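Local coordinates for proximal thread matrix protein 1 (Mytilus galloprovincialis, PDB 4CN9) that probably binds collagen as a matrix protein of the mussel byssus, and carries zinc ions, one of them in a MIDAS motif, at residues F257-S262 against F297-F302; A303-K308 against Q372-K377; T336-G341 against V365-D370. One frame throughout, in Å; residues are numbered along the deposited sequence.

Contact 1: F257-S262 against F297-F302; sequences FVFDAS and FAVVTF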
loop_
_atom_site.group_PDB
_atom_site.type_symbol
_atom_site.label_atom_id
_atom_site.label_comp_id
_atom_site.label_asym_id
_atom_site.label_seq_id
_atom_site.Cartn_x
_atom_site.Cartn_y
_atom_site.Cartn_z
ATOM N N PHE A 257 -9.323 -14.207 8.698
ATOM C CA PHE A 257 -10.015 -14.624 7.483
ATOM C C PHE A 257 -11.455 -14.166 7.592
ATOM O O PHE A 257 -12.142 -14.489 8.552
ATOM C CB PHE A 257 -10.013 -16.139 7.320
ATOM C CG PHE A 257 -8.654 -16.722 7.075
ATOM C CD1 PHE A 257 -8.022 -16.530 5.869
ATOM C CD2 PHE A 257 -8.031 -17.479 8.051
ATOM C CE1 PHE A 257 -6.767 -17.076 5.643
ATOM C CE2 PHE A 257 -6.780 -18.037 7.832
ATOM C CZ PHE A 257 -6.147 -17.832 6.627
ATOM N N VAL A 258 -11.900 -13.407 6.608
ATOM C CA VAL A 258 -13.272 -12.944 6.569
ATOM C C VAL A 258 -13.847 -13.519 5.296
ATOM O O VAL A 258 -13.548 -13.026 4.197
ATOM C CB VAL A 258 -13.340 -11.420 6.535
ATOM C CG1 VAL A 258 -14.785 -10.949 6.455
ATOM C CG2 VAL A 258 -12.635 -10.836 7.771
ATOM N N PHE A 259 -14.618 -14.590 5.420
ATOM C CA PHE A 259 -15.052 -15.291 4.222
ATOM C C PHE A 259 -16.533 -15.643 4.082
ATOM O O PHE A 259 -17.272 -15.807 5.050
ATOM C CB PHE A 259 -14.187 -16.516 3.963
ATOM C CG PHE A 259 -14.349 -17.630 4.937
ATOM C CD1 PHE A 259 -15.295 -18.633 4.720
ATOM C CD2 PHE A 259 -13.491 -17.751 6.025
ATOM C CE1 PHE A 259 -15.422 -19.697 5.608
ATOM C CE2 PHE A 259 -13.608 -18.815 6.915
ATOM C CZ PHE A 259 -14.573 -19.791 6.707
ATOM N N ASP A 260 -16.902 -15.725 2.808
ATOM C CA ASP A 260 -18.228 -15.992 2.305
ATOM C C ASP A 260 -18.674 -17.380 2.742
ATOM O O ASP A 260 -17.964 -18.364 2.528
ATOM C CB ASP A 260 -18.128 -15.896 0.779
ATOM C CG ASP A 260 -19.441 -16.063 0.061
ATOM O OD1 ASP A 260 -20.471 -16.420 0.674
ATOM O OD2 ASP A 260 -19.415 -15.826 -1.174
ATOM N N ALA A 261 -19.841 -17.446 3.377
ATOM C CA ALA A 261 -20.424 -18.725 3.790
ATOM C C ALA A 261 -21.844 -18.887 3.254
ATOM O O ALA A 261 -22.630 -19.672 3.784
ATOM C CB ALA A 261 -20.406 -18.863 5.310
ATOM N N SER A 262 -22.143 -18.141 2.196
ATOM C CA SER A 262 -23.408 -18.214 1.468
ATOM C C SER A 262 -23.658 -19.579 0.824
ATOM O O SER A 262 -22.727 -20.302 0.471
ATOM C CB SER A 262 -23.408 -17.154 0.357
ATOM O OG SER A 262 -24.419 -17.423 -0.603
ATOM N N PHE A 297 -4.670 -16.304 14.575
ATOM C CA PHE A 297 -5.662 -16.317 13.510
ATOM C C PHE A 297 -7.084 -16.185 14.061
ATOM O O PHE A 297 -7.358 -16.593 15.174
ATOM C CB PHE A 297 -5.558 -17.626 12.719
ATOM C CG PHE A 297 -4.407 -17.660 11.757
ATOM C CD1 PHE A 297 -4.529 -17.117 10.497
ATOM C CD2 PHE A 297 -3.207 -18.234 12.116
ATOM C CE1 PHE A 297 -3.470 -17.146 9.596
ATOM C CE2 PHE A 297 -2.149 -18.269 11.221
ATOM C CZ PHE A 297 -2.274 -17.715 9.974
ATOM N N ALA A 298 -7.982 -15.621 13.263
ATOM C CA ALA A 298 -9.398 -15.545 13.605
ATOM C C ALA A 298 -10.204 -15.796 12.328
ATOM O O ALA A 298 -9.692 -15.604 11.217
ATOM C CB ALA A 298 -9.725 -14.167 14.179
ATOM N N VAL A 299 -11.447 -16.234 12.485
ATOM C CA VAL A 299 -12.359 -16.396 11.355
ATOM C C VAL A 299 -13.694 -15.685 11.601
ATOM O O VAL A 299 -14.333 -15.850 12.659
ATOM C CB VAL A 299 -12.633 -17.886 11.055
ATOM C CG1 VAL A 299 -13.879 -18.044 10.177
ATOM C CG2 VAL A 299 -11.421 -18.527 10.402
ATOM N N VAL A 300 -14.094 -14.896 10.601
ATOM C CA VAL A 300 -15.426 -14.300 10.514
ATOM C C VAL A 300 -16.023 -14.790 9.207
ATOM O O VAL A 300 -15.347 -14.804 8.194
ATOM C CB VAL A 300 -15.351 -12.764 10.476
ATOM C CG1 VAL A 300 -16.726 -12.136 10.246
ATOM C CG2 VAL A 300 -14.753 -12.228 11.767
ATOM N N THR A 301 -17.273 -15.221 9.231
ATOM C CA THR A 301 -17.959 -15.564 8.004
ATOM C C THR A 301 -19.144 -14.632 7.776
ATOM O O THR A 301 -19.664 -14.017 8.726
ATOM C CB THR A 301 -18.442 -17.024 8.005
ATOM O OG1 THR A 301 -19.297 -17.246 9.122
ATOM C CG2 THR A 301 -17.270 -17.972 8.088
ATOM N N PHE A 302 -19.562 -14.527 6.517
ATOM C CA PHE A 302 -20.712 -13.700 6.166
ATOM C C PHE A 302 -21.626 -14.377 5.154
ATOM O O PHE A 302 -21.176 -15.107 4.283
ATOM C CB PHE A 302 -20.292 -12.306 5.695
ATOM C CG PHE A 302 -19.322 -12.302 4.545
ATOM C CD1 PHE A 302 -19.782 -12.315 3.236
ATOM C CD2 PHE A 302 -17.954 -12.256 4.772
ATOM C CE1 PHE A 302 -18.899 -12.306 2.173
ATOM C CE2 PHE A 302 -17.056 -12.243 3.716
ATOM C CZ PHE A 302 -17.524 -12.277 2.417
#

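Contact 2: A303-K308 against Q372-K377; sequences ADRATK and QNNGHK. With SO4 (sulfate ion), chain G.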
loop_
_atom_site.group_PDB
_atom_site.type_symbol
_atom_site.label_atom_id
_atom_site.label_comp_id
_atom_site.label_asym_id
_atom_site.label_seq_id
_atom_site.Cartn_x
_atom_site.Cartn_y
_atom_site.Cartn_z
ATOM N N ALA A 303 -22.925 -14.174 5.345
ATOM C CA ALA A 303 -23.934 -14.587 4.382
ATOM C C ALA A 303 -24.911 -13.425 4.359
ATOM O O ALA A 303 -24.548 -12.353 3.907
ATOM C CB ALA A 303 -24.583 -15.888 4.789
ATOM N N ASP A 304 -26.125 -13.580 4.868
ATOM C CA ASP A 304 -26.980 -12.390 4.991
ATOM C C ASP A 304 -26.434 -11.425 6.040
ATOM O O ASP A 304 -26.596 -10.216 5.919
ATOM C CB ASP A 304 -28.425 -12.755 5.322
ATOM C CG ASP A 304 -28.533 -13.677 6.490
ATOM O OD1 ASP A 304 -27.674 -14.590 6.628
ATOM O OD2 ASP A 304 -29.470 -13.469 7.292
ATOM N N ARG A 305 -25.796 -11.967 7.078
ATOM C CA ARG A 305 -25.189 -11.144 8.129
ATOM C C ARG A 305 -23.821 -11.730 8.426
ATOM O O ARG A 305 -23.348 -12.554 7.648
ATOM C CB ARG A 305 -26.075 -11.131 9.384
ATOM C CG ARG A 305 -27.437 -10.437 9.187
ATOM C CD ARG A 305 -27.291 -8.940 8.963
ATOM N NE ARG A 305 -28.589 -8.245 8.833
ATOM C CZ ARG A 305 -29.210 -7.971 7.681
ATOM N NH1 ARG A 305 -28.692 -8.343 6.519
ATOM N NH2 ARG A 305 -30.369 -7.319 7.692
ATOM N N ALA A 306 -23.178 -11.310 9.516
ATOM C CA ALA A 306 -21.831 -11.805 9.832
ATOM C C ALA A 306 -21.744 -12.463 11.212
ATOM O O ALA A 306 -22.486 -12.114 12.130
ATOM C CB ALA A 306 -20.803 -10.695 9.699
ATOM N N THR A 307 -20.821 -13.421 11.335
ATOM C CA THR A 307 -20.671 -14.215 12.541
ATOM C C THR A 307 -19.204 -14.454 12.821
ATOM O O THR A 307 -18.481 -14.943 11.950
ATOM C CB THR A 307 -21.374 -15.580 12.351
ATOM O OG1 THR A 307 -22.741 -15.351 12.034
ATOM C CG2 THR A 307 -21.278 -16.452 13.580
ATOM N N LYS A 308 -18.762 -14.095 14.020
ATOM C CA LYS A 308 -17.414 -14.463 14.485
ATOM C C LYS A 308 -17.397 -15.932 14.856
ATOM O O LYS A 308 -18.116 -16.363 15.773
ATOM C CB LYS A 308 -16.974 -13.621 15.687
ATOM C CG LYS A 308 -15.557 -13.949 16.188
ATOM C CD LYS A 308 -15.018 -12.927 17.200
ATOM C CE LYS A 308 -15.529 -13.160 18.603
ATOM N NZ LYS A 308 -14.789 -12.340 19.622
ATOM N N GLN A 372 -21.778 -10.134 -4.588
ATOM C CA GLN A 372 -21.708 -8.695 -4.359
ATOM C C GLN A 372 -22.324 -8.345 -3.005
ATOM O O GLN A 372 -23.137 -9.090 -2.472
ATOM C CB GLN A 372 -22.400 -7.928 -5.491
ATOM C CG GLN A 372 -23.913 -7.884 -5.411
ATOM C CD GLN A 372 -24.568 -9.035 -6.151
ATOM O OE1 GLN A 372 -24.115 -10.181 -6.075
ATOM N NE2 GLN A 372 -25.651 -8.735 -6.875
ATOM N N ASN A 373 -21.926 -7.215 -2.437
ATOM C CA ASN A 373 -22.429 -6.817 -1.132
ATOM C C ASN A 373 -23.950 -6.646 -1.120
ATOM O O ASN A 373 -24.542 -6.191 -2.111
ATOM C CB ASN A 373 -21.786 -5.509 -0.661
ATOM C CG ASN A 373 -21.989 -5.280 0.836
ATOM O OD1 ASN A 373 -21.733 -6.168 1.645
ATOM N ND2 ASN A 373 -22.452 -4.099 1.205
ATOM N N ASN A 374 -24.565 -6.993 0.009
ATOM C CA ASN A 374 -26.021 -6.879 0.163
ATOM C C ASN A 374 -26.464 -5.510 0.644
ATOM O O ASN A 374 -27.676 -5.204 0.693
ATOM C CB ASN A 374 -26.585 -7.994 1.066
ATOM C CG ASN A 374 -26.145 -7.877 2.517
ATOM O OD1 ASN A 374 -25.342 -7.011 2.893
ATOM N ND2 ASN A 374 -26.699 -8.741 3.352
ATOM N N GLY A 375 -25.486 -4.681 0.992
ATOM C CA GLY A 375 -25.738 -3.308 1.389
ATOM C C GLY A 375 -26.095 -3.074 2.851
ATOM O O GLY A 375 -26.375 -1.930 3.245
ATOM N N HIS A 376 -26.075 -4.112 3.685
ATOM C CA HIS A 376 -26.430 -3.894 5.084
ATOM C C HIS A 376 -25.411 -2.977 5.782
ATOM O O HIS A 376 -25.777 -2.119 6.581
ATOM C CB HIS A 376 -26.589 -5.207 5.841
ATOM C CG HIS A 376 -26.972 -5.008 7.274
ATOM N ND1 HIS A 376 -28.193 -4.486 7.652
ATOM C CD2 HIS A 376 -26.285 -5.224 8.418
ATOM C CE1 HIS A 376 -28.240 -4.402 8.972
ATOM N NE2 HIS A 376 -27.095 -4.840 9.457
ATOM N N LYS A 377 -24.138 -3.151 5.442
ATOM C CA LYS A 377 -23.070 -2.247 5.843
ATOM C C LYS A 377 -22.248 -1.891 4.606
ATOM O O LYS A 377 -22.240 -2.624 3.632
ATOM C CB LYS A 377 -22.165 -2.895 6.892
ATOM C CG LYS A 377 -22.814 -3.141 8.242
ATOM C CD LYS A 377 -22.980 -1.856 9.038
ATOM C CE LYS A 377 -23.763 -2.126 10.316
ATOM N NZ LYS A 377 -24.105 -0.895 11.026
HETATM S S SO4 G . -11.313 -13.321 21.476
HETATM O O1 SO4 G . -12.643 -13.711 21.014
HETATM O O2 SO4 G . -10.309 -14.260 20.955
HETATM O O3 SO4 G . -11.258 -13.349 22.934
HETATM O O4 SO4 G . -11.071 -11.966 20.995
#

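Contact 3: T336-G341 against V365-D370; sequences TAIGDG and VILLTD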
loop_
_atom_site.group_PDB
_atom_site.type_symbol
_atom_site.label_atom_id
_atom_site.label_comp_id
_atom_site.label_asym_id
_atom_site.label_seq_id
_atom_site.Cartn_x
_atom_site.Cartn_y
_atom_site.Cartn_z
ATOM N N THR A 336 -24.451 -12.206 0.459
ATOM C CA THR A 336 -23.058 -12.016 0.853
ATOM C C THR A 336 -22.870 -10.621 1.479
ATOM O O THR A 336 -22.691 -9.627 0.784
ATOM C CB THR A 336 -22.079 -12.187 -0.349
ATOM O OG1 THR A 336 -22.663 -11.652 -1.540
ATOM C CG2 THR A 336 -21.764 -13.656 -0.594
ATOM N N ALA A 337 -22.888 -10.566 2.798
ATOM C CA ALA A 337 -22.743 -9.312 3.520
ATOM C C ALA A 337 -21.270 -9.015 3.797
ATOM O O ALA A 337 -20.798 -9.159 4.930
ATOM C CB ALA A 337 -23.522 -9.375 4.818
ATOM N N ILE A 338 -20.559 -8.605 2.754
ATOM C CA ILE A 338 -19.130 -8.271 2.843
ATOM C C ILE A 338 -18.937 -7.170 3.868
ATOM O O ILE A 338 -18.019 -7.232 4.689
ATOM C CB ILE A 338 -18.593 -7.807 1.474
ATOM C CG1 ILE A 338 -18.730 -8.917 0.432
ATOM C CG2 ILE A 338 -17.143 -7.393 1.548
ATOM C CD1 ILE A 338 -18.549 -8.429 -0.987
ATOM N N GLY A 339 -19.815 -6.165 3.836
ATOM C CA GLY A 339 -19.747 -5.079 4.798
ATOM C C GLY A 339 -19.847 -5.515 6.247
ATOM O O GLY A 339 -19.095 -5.050 7.118
ATOM N N ASP A 340 -20.787 -6.404 6.523
ATOM C CA ASP A 340 -20.977 -6.918 7.886
ATOM C C ASP A 340 -19.756 -7.716 8.353
ATOM O O ASP A 340 -19.340 -7.612 9.514
ATOM C CB ASP A 340 -22.216 -7.805 7.939
ATOM C CG ASP A 340 -23.506 -7.015 7.879
ATOM O OD1 ASP A 340 -23.745 -6.314 6.867
ATOM O OD2 ASP A 340 -24.282 -7.106 8.859
ATOM N N GLY A 341 -19.193 -8.517 7.449
ATOM C CA GLY A 341 -17.974 -9.269 7.736
ATOM C C GLY A 341 -16.833 -8.377 8.201
ATOM O O GLY A 341 -16.159 -8.660 9.188
ATOM N N VAL A 365 -6.348 -8.572 7.242
ATOM C CA VAL A 365 -7.585 -9.234 6.875
ATOM C C VAL A 365 -7.424 -9.828 5.491
ATOM O O VAL A 365 -6.982 -9.161 4.556
ATOM C CB VAL A 365 -8.792 -8.254 6.837
ATOM C CG1 VAL A 365 -9.964 -8.879 6.062
ATOM C CG2 VAL A 365 -9.219 -7.878 8.244
ATOM N N ILE A 366 -7.783 -11.095 5.352
ATOM C CA ILE A 366 -7.866 -11.702 4.047
ATOM C C ILE A 366 -9.338 -12.002 3.816
ATOM O O ILE A 366 -9.908 -12.839 4.497
ATOM C CB ILE A 366 -7.085 -13.003 3.974
ATOM C CG1 ILE A 366 -5.603 -12.750 4.279
ATOM C CG2 ILE A 366 -7.240 -13.635 2.599
ATOM C CD1 ILE A 366 -4.810 -14.007 4.497
ATOM N N LEU A 367 -9.932 -11.314 2.850
ATOM C CA LEU A 367 -11.348 -11.465 2.543
ATOM C C LEU A 367 -11.548 -12.243 1.245
ATOM O O LEU A 367 -10.856 -12.005 0.238
ATOM C CB LEU A 367 -12.018 -10.099 2.449
ATOM C CG LEU A 367 -13.542 -10.107 2.311
ATOM C CD1 LEU A 367 -14.166 -8.955 3.087
ATOM C CD2 LEU A 367 -13.954 -10.062 0.864
ATOM N N LEU A 368 -12.505 -13.165 1.278
ATOM C CA LEU A 368 -12.861 -13.989 0.127
ATOM C C LEU A 368 -14.374 -13.912 -0.111
ATOM O O LEU A 368 -15.156 -14.148 0.810
ATOM C CB LEU A 368 -12.470 -15.450 0.387
ATOM C CG LEU A 368 -11.007 -15.894 0.411
ATOM C CD1 LEU A 368 -10.603 -16.566 1.727
ATOM C CD2 LEU A 368 -10.780 -16.858 -0.773
ATOM N N THR A 369 -14.789 -13.595 -1.336
ATOM C CA THR A 369 -16.220 -13.559 -1.661
ATOM C C THR A 369 -16.530 -14.078 -3.068
ATOM O O THR A 369 -15.723 -13.939 -3.995
ATOM C CB THR A 369 -16.794 -12.134 -1.546
ATOM O OG1 THR A 369 -18.225 -12.183 -1.641
ATOM C CG2 THR A 369 -16.231 -11.226 -2.637
ATOM N N ASP A 370 -17.715 -14.664 -3.202
ATOM C CA ASP A 370 -18.249 -15.098 -4.480
ATOM C C ASP A 370 -19.526 -14.313 -4.848
ATOM O O ASP A 370 -20.222 -14.676 -5.779
ATOM C CB ASP A 370 -18.521 -16.618 -4.471
ATOM C CG ASP A 370 -19.964 -16.993 -4.041
ATOM O OD1 ASP A 370 -20.580 -16.327 -3.166
ATOM O OD2 ASP A 370 -20.484 -17.999 -4.592
#

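Contact 1: F257-S262 against F297-F302
The ring of Phe259 packs against Val299 and Thr301, which approach it from the same side: its CE2 lies 3.4 Å from Val299 CG1, a tight fit, while Thr301 CG2 sits over the ring face, 3.7 Å from its centroid. Further back on the same side of the sheet, the rings of Phe257 and Phe297 run almost parallel (7°) but slid apart, meeting at Phe257 CE2 and Phe297 CD1, 3.6 Å. Phe302 lies on the other side. With chi1 at 56°, its ring folds back across the neighbouring strand, flat over the peptide between Phe259 and Asp260, and CE2 meets Val258 CG1 at 3.8 Å. Between the two layers runs a parallel ladder of five backbone hydrogen bonds, the straightest from Val300 N to Phe257 O (2.9 Å). The polar edge is an Asx turn, in which Asp260 OD1 accepts from Ser262 N at 2.8 Å; Asp260, Ser262 and Ser264 match the DxSxS pattern of a MIDAS motif. The strands belong to one beta-alpha-beta unit of the von Willebrand factor A fold. Its helix 272-285 packs on Phe257 and Phe259, helix 338-349 on Val300 and Phe302, and strand 362-369 pairs with 253-260 along its second edge.

Contact 2: A303-K308 against Q372-K377
Arg305 bends at chi2 (-68°) and His376 holds its ring carbon CG anti to the backbone N (chi1 -179°), and these turns lay the guanidinium flat on the imidazole. Both loops lie at the C-terminal ends of the parallel strands in a von Willebrand factor A fold, and the second is shaped by an Asx turn at Asn374. The stacked planes are only 7° apart and their centres 3.7 Å. His376 ND1 sits over the middle of the guanidinium, with Arg305 NE in turn over the middle of the ring, while CD of the arginine extends the contact across the same face.

Beside the stack, Asp304 O is gripped by two donors, Asn374 ND2 at 3.0 Å across the contact and Arg305 NH1 at 2.9 Å from the next residue. They arrive from opposite faces of the carbonyl plane, which ties the arginine and the asparagine to one point. The other end of the Asn374 amide closes the Asx turn: OD1 accepts an almost straight bond from His376 N (3.1 Å), approaching from above the amide plane, while ND2 also reaches Gln335 OE1. A leucine here would probably leave Asp304 O with the arginine bond but without its mate from the other loop, and His376 N without the acceptor that helps to place the imidazole. Asp340 of helix 338-349 touches both stacked side chains, so the pair leans on the first turn of that helix. At the far end of 303-308 the chain enters the edge strand 306-310, where Lys308 NZ donates to O1 of a sulfate ion, 2.9 Å away.

Contact 3: T336-G341 against V365-D370
Ile338 supplies two branches to the contact. Its CG2 meets Leu367 CD1 at 3.7 Å, and its CD1 lies over Thr369, 3.8 Å from OG1 and 4.0 Å from CG2. With chi1 at -61°, CG2 is anti to the backbone N and CG1 anti to the carbonyl carbon, which spreads the branches toward different residues of the strand. Nearer the loop, Thr336 turns its methyl to the strand end: CG2 is 4.0 Å from Thr369 OG1 and 3.9 Å from Asp370 OD1, so two polar oxygens are packed against by carbon. Their side chains cross at about right angles. Helix 338-349 thus packs its first turn on strand 362-369 of the von Willebrand factor A sheet, and Thr336 and Asp370 occupy places consistent with the later MIDAS positions of this fold, Asp370 corresponding by sequence to the zinc ligand Asp174 of the other domain. The hydroxyls have partners of their own, Thr336 OG1 bonding to Gln372 O and Thr369 OG1 to Gly371 O. Asp370 OD2 is hydrogen-bonded to Ser264 OG. An inverse gamma turn centred on Ala337, the N-cap residue, brings the chain from Thr336 into the helix, and Gly341 N bonds back to Ala337 O at 3.1 Å.

All three contacts lie in the second von Willebrand factor A domain. The centre of contact 3 is about 7 Å from those of contacts 1 and 2, which are themselves about 11 Å apart. Strand 253-260 joins contact 1 to contact 3 through Val258 N and Ile366 O at 3.0 Å, and Asp260 OD2 meets Asp370 N at 2.9 Å where the MIDAS-like residues gather. Contact 2 is tied to contact 3 by Ala303 O and Ala337 N, 2.7 Å apart, and to contact 1 by Thr301 O and Thr307 N at 2.9 Å, across the hairpin of strands 295-302 and 306-310. The bound zinc ions lie away from all three, at Glu49, Asp51 and His446 and at Ser63, Ser65 and Asp174.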